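Local coordinates for putative hemin transport system, substrate-binding protein (PDB 5GIZ) that binds heme in the periplasm and probably delivers it to an inner-membrane ABC transporter during heme uptake, at residues A[33-36]-A[37-41]; A[60-64]-A[65-69]. All coordinates share one frame; numbering follows the deposited sequence.

Contact 1: residues A[33-36]-A[37-41]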
# COMPACT_ATOMS: atom_id res chain seq x y z
N VAL A 33 0.62 -10.94 -17.75
CA VAL A 33 1.43 -12.16 -17.83
C VAL A 33 2.54 -12.29 -16.80
O VAL A 33 3.16 -13.35 -16.71
CB VAL A 33 2.05 -12.28 -19.26
CG1 VAL A 33 0.96 -12.26 -20.33
CG2 VAL A 33 3.13 -11.24 -19.50
N GLY A 34 2.80 -11.23 -16.02
CA GLY A 34 3.85 -11.28 -15.04
C GLY A 34 3.72 -10.06 -14.14
O GLY A 34 3.00 -9.07 -14.47
N ALA A 35 4.40 -10.13 -13.00
CA ALA A 35 4.39 -9.09 -11.97
C ALA A 35 5.59 -9.23 -11.05
O ALA A 35 6.33 -10.20 -11.13
CB ALA A 35 3.12 -9.18 -11.14
N ASP A 36 5.73 -8.27 -10.15
CA ASP A 36 6.70 -8.44 -9.06
C ASP A 36 6.01 -9.11 -7.88
O ASP A 36 4.77 -9.30 -7.85
CB ASP A 36 7.25 -7.10 -8.62
CG ASP A 36 6.24 -6.31 -7.85
OD1 ASP A 36 5.23 -5.93 -8.49
OD2 ASP A 36 6.47 -6.12 -6.63
N THR A 37 6.80 -9.47 -6.88
CA THR A 37 6.27 -10.22 -5.73
C THR A 37 5.26 -9.52 -4.88
O THR A 37 4.53 -10.21 -4.13
CB THR A 37 7.42 -10.65 -4.83
OG1 THR A 37 8.11 -9.50 -4.34
CG2 THR A 37 8.38 -11.57 -5.59
N THR A 38 5.17 -8.20 -4.96
CA THR A 38 4.17 -7.48 -4.17
C THR A 38 2.75 -7.61 -4.70
O THR A 38 1.79 -7.21 -4.04
CB THR A 38 4.48 -5.97 -3.99
OG1 THR A 38 4.43 -5.27 -5.23
CG2 THR A 38 5.79 -5.75 -3.35
N CYS A 39 2.59 -8.21 -5.89
CA CYS A 39 1.28 -8.30 -6.50
C CYS A 39 0.60 -9.57 -6.11
O CYS A 39 0.62 -10.58 -6.83
CB CYS A 39 1.37 -8.17 -8.04
SG CYS A 39 2.07 -6.62 -8.62
N THR A 40 -0.06 -9.52 -4.96
CA THR A 40 -0.70 -10.67 -4.34
C THR A 40 -2.21 -10.61 -4.31
O THR A 40 -2.82 -11.52 -3.82
CB THR A 40 -0.22 -10.87 -2.93
OG1 THR A 40 -0.61 -9.72 -2.18
CG2 THR A 40 1.27 -11.00 -2.90
N TYR A 41 -2.82 -9.54 -4.81
CA TYR A 41 -4.26 -9.33 -4.81
C TYR A 41 -4.74 -8.82 -6.15
O TYR A 41 -4.13 -7.94 -6.73
CB TYR A 41 -4.65 -8.30 -3.71
CG TYR A 41 -6.11 -8.35 -3.42
CD1 TYR A 41 -7.01 -7.57 -4.14
CD2 TYR A 41 -6.62 -9.22 -2.50
CE1 TYR A 41 -8.38 -7.63 -3.93
CE2 TYR A 41 -7.99 -9.32 -2.30
CZ TYR A 41 -8.85 -8.55 -3.05
OH TYR A 41 -10.21 -8.60 -2.86

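Contact 2: residues A[60-64]-A[65-69]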
# COMPACT_ATOMS: atom_id res chain seq x y z
N GLU A 60 16.15 -9.95 -17.01
CA GLU A 60 16.13 -11.11 -17.86
C GLU A 60 14.87 -11.94 -17.66
O GLU A 60 14.27 -12.40 -18.62
CB GLU A 60 17.32 -12.03 -17.56
CG GLU A 60 18.65 -11.34 -17.62
CD GLU A 60 19.19 -11.03 -16.24
OE1 GLU A 60 20.13 -11.77 -15.83
OE2 GLU A 60 18.69 -10.10 -15.55
N GLY A 61 14.49 -12.13 -16.40
CA GLY A 61 13.26 -12.86 -16.10
C GLY A 61 12.04 -12.18 -16.64
O GLY A 61 11.15 -12.80 -17.25
N LEU A 62 11.99 -10.88 -16.41
CA LEU A 62 10.92 -10.06 -16.94
C LEU A 62 10.84 -10.14 -18.46
O LEU A 62 9.78 -10.42 -19.04
CB LEU A 62 11.13 -8.63 -16.40
CG LEU A 62 10.01 -7.64 -16.65
CD1 LEU A 62 10.14 -6.44 -15.70
CD2 LEU A 62 9.98 -7.13 -18.10
N LEU A 63 11.97 -9.96 -19.13
CA LEU A 63 11.97 -10.04 -20.60
C LEU A 63 11.64 -11.40 -21.12
O LEU A 63 11.12 -11.54 -22.22
CB LEU A 63 13.31 -9.56 -21.20
CG LEU A 63 13.53 -8.06 -21.01
CD1 LEU A 63 14.98 -7.69 -21.28
CD2 LEU A 63 12.57 -7.24 -21.85
N SER A 64 11.95 -12.45 -20.36
CA SER A 64 11.62 -13.80 -20.81
C SER A 64 10.11 -14.04 -20.93
O SER A 64 9.68 -14.98 -21.62
CB SER A 64 12.23 -14.86 -19.89
OG SER A 64 11.50 -15.06 -18.71
N LEU A 65 9.31 -13.17 -20.30
CA LEU A 65 7.90 -13.25 -20.42
C LEU A 65 7.35 -12.48 -21.63
O LEU A 65 6.12 -12.37 -21.82
CB LEU A 65 7.22 -12.80 -19.13
CG LEU A 65 7.58 -13.58 -17.88
CD1 LEU A 65 6.90 -12.96 -16.67
CD2 LEU A 65 7.20 -15.05 -18.06
N ARG A 66 8.25 -11.99 -22.48
CA ARG A 66 7.86 -11.31 -23.72
C ARG A 66 6.82 -10.21 -23.57
O ARG A 66 5.79 -10.21 -24.23
CB ARG A 66 7.40 -12.34 -24.73
CG ARG A 66 8.45 -13.41 -25.00
CD ARG A 66 8.00 -14.49 -25.97
NE ARG A 66 6.97 -15.28 -25.36
CZ ARG A 66 5.67 -15.17 -25.61
NH1 ARG A 66 5.23 -14.36 -26.53
NH2 ARG A 66 4.84 -15.91 -24.90
N PRO A 67 7.08 -9.24 -22.69
CA PRO A 67 6.08 -8.18 -22.56
C PRO A 67 6.05 -7.27 -23.75
O PRO A 67 7.08 -7.01 -24.36
CB PRO A 67 6.60 -7.36 -21.37
CG PRO A 67 8.09 -7.59 -21.41
CD PRO A 67 8.22 -9.05 -21.77
N ASP A 68 4.88 -6.71 -24.05
CA ASP A 68 4.73 -5.56 -24.92
C ASP A 68 4.72 -4.25 -24.14
O ASP A 68 5.03 -3.18 -24.68
CB ASP A 68 3.40 -5.65 -25.68
CG ASP A 68 3.34 -6.84 -26.57
OD1 ASP A 68 4.35 -7.11 -27.33
OD2 ASP A 68 2.37 -7.63 -26.50
N LEU A 69 4.34 -4.34 -22.86
CA LEU A 69 4.21 -3.15 -22.01
C LEU A 69 4.45 -3.52 -20.57
O LEU A 69 4.01 -4.56 -20.15
CB LEU A 69 2.80 -2.61 -22.19
CG LEU A 69 2.32 -1.46 -21.31
CD1 LEU A 69 3.14 -0.21 -21.54
CD2 LEU A 69 0.84 -1.19 -21.53

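Contact 1: residues A[33-36]-A[37-41]
Asp36 and Thr38 meet because both first torsions place the polar group between backbone N and carbonyl carbon: CG of Asp36 sits there at chi1 73°, and OG1 of Thr38 takes the equivalent place on its own residue (chi1 66°), which brings it to OD2 of Asp36. Asp36 OD2 thereby collects two bonds. The hydroxyl of Thr38 gives its proton to it, OG1 to OD2 2.6 Å, along the syn lone pair on the side of the other oxygen, while the backbone N of Thr38 reaches OD2 at 3.0 Å from above the carboxylate plane, 68° out of it. That second bond makes an Asx turn. It is nested in a type I beta turn from Asp36 to Cys39, closed by Cys39 N on Asp36 O at 3.1 Å. Aspartate suits the first position because its short carboxylate can fold back onto the turn, and threonine supplies both a backbone and a side-chain donor. Two donors on OD2 of this buried aspartate, with Gly12 N on OD1, should hold the carboxylate's rotation and probably help keep it ionised. The thiol of Cys39 comes close to the other oxygen, SG to Asp36 OD1 3.2 Å. The CB of Cys39 also packs on Ala35, CB to CB 3.7 Å, two small residues that fit this close approach. Cys39 then centres an inverse gamma turn, with a weak bond from Thr40 N to Thr38 O. Gly12 lies just ahead of helix 13-23, and Cys39 leans on Ala16 of that helix. The turn thus carries the chain from edge strand 30-35 of the parallel sheet past the start of helix 13-23, with Thr37 bonded through its backbone to Gly52 of strand 52-53.

Contact 2: residues A[60-64]-A[65-69]
Leu65 N bonds back to Leu62 O at 3.1 Å, opening the turn that leads out of helix 59-64 toward strand 69-72, the helix-to-strand joint of a right-handed beta-alpha-beta crossover in the parallel sheet. Leu65 CG, turned to the side of its backbone N, lies 3.7 Å from Gly61 O, the oxygen that Ser64 OG grips at 2.7 Å; serine's short hydroxyl can reach back to a helix carbonyl. The apolar side chain of Leu65 touches Val51 and Ile9. Arg66 repeats the three-residue spacing, its N meeting Leu63 O at 2.9 Å. Its backbone takes left-handed helical angles (phi 51°, psi 54°), which break the helical path and redirect the chain toward the sheet, while the long, charged side chain suits the surface. Pro67 follows; having no N-H to offer, it lets the ladder of bonds stop. CD rests 3.4 Å from Leu62 O, and CG touches Leu62 CD2 at 3.8 Å, the side chains crossing at about a right angle; leucine gives the ring a branched apolar end to pack on. Beyond it, Asp68 OD2 accepts a hydrogen bond from the backbone N of Arg7, and Leu69 enters the sheet, its backbone bonded to Arg7 and Ile9.

Contacts 1 and 2 mark two ends of one crossover: contact 1 is where the chain leaves strand 30-35, contact 2 where it turns into strand 69-72, with strand 6-11 between these two in the sheet. Their centres lie 14 Å apart, yet they touch, Leu65 CD1 coming within 3.8 Å of Val33 O and 3.9 Å of Gly34 CA. Contact 1 belongs to the heme pocket, empty here: Thr37 contacts heme in another structure of this protein, and its side chain is about 4 Å, at nearest atoms, from that of the iron ligand Tyr53. Contact 2 stands back, the Leu62 side chain about 10 Å from that of heme-binding Gln54.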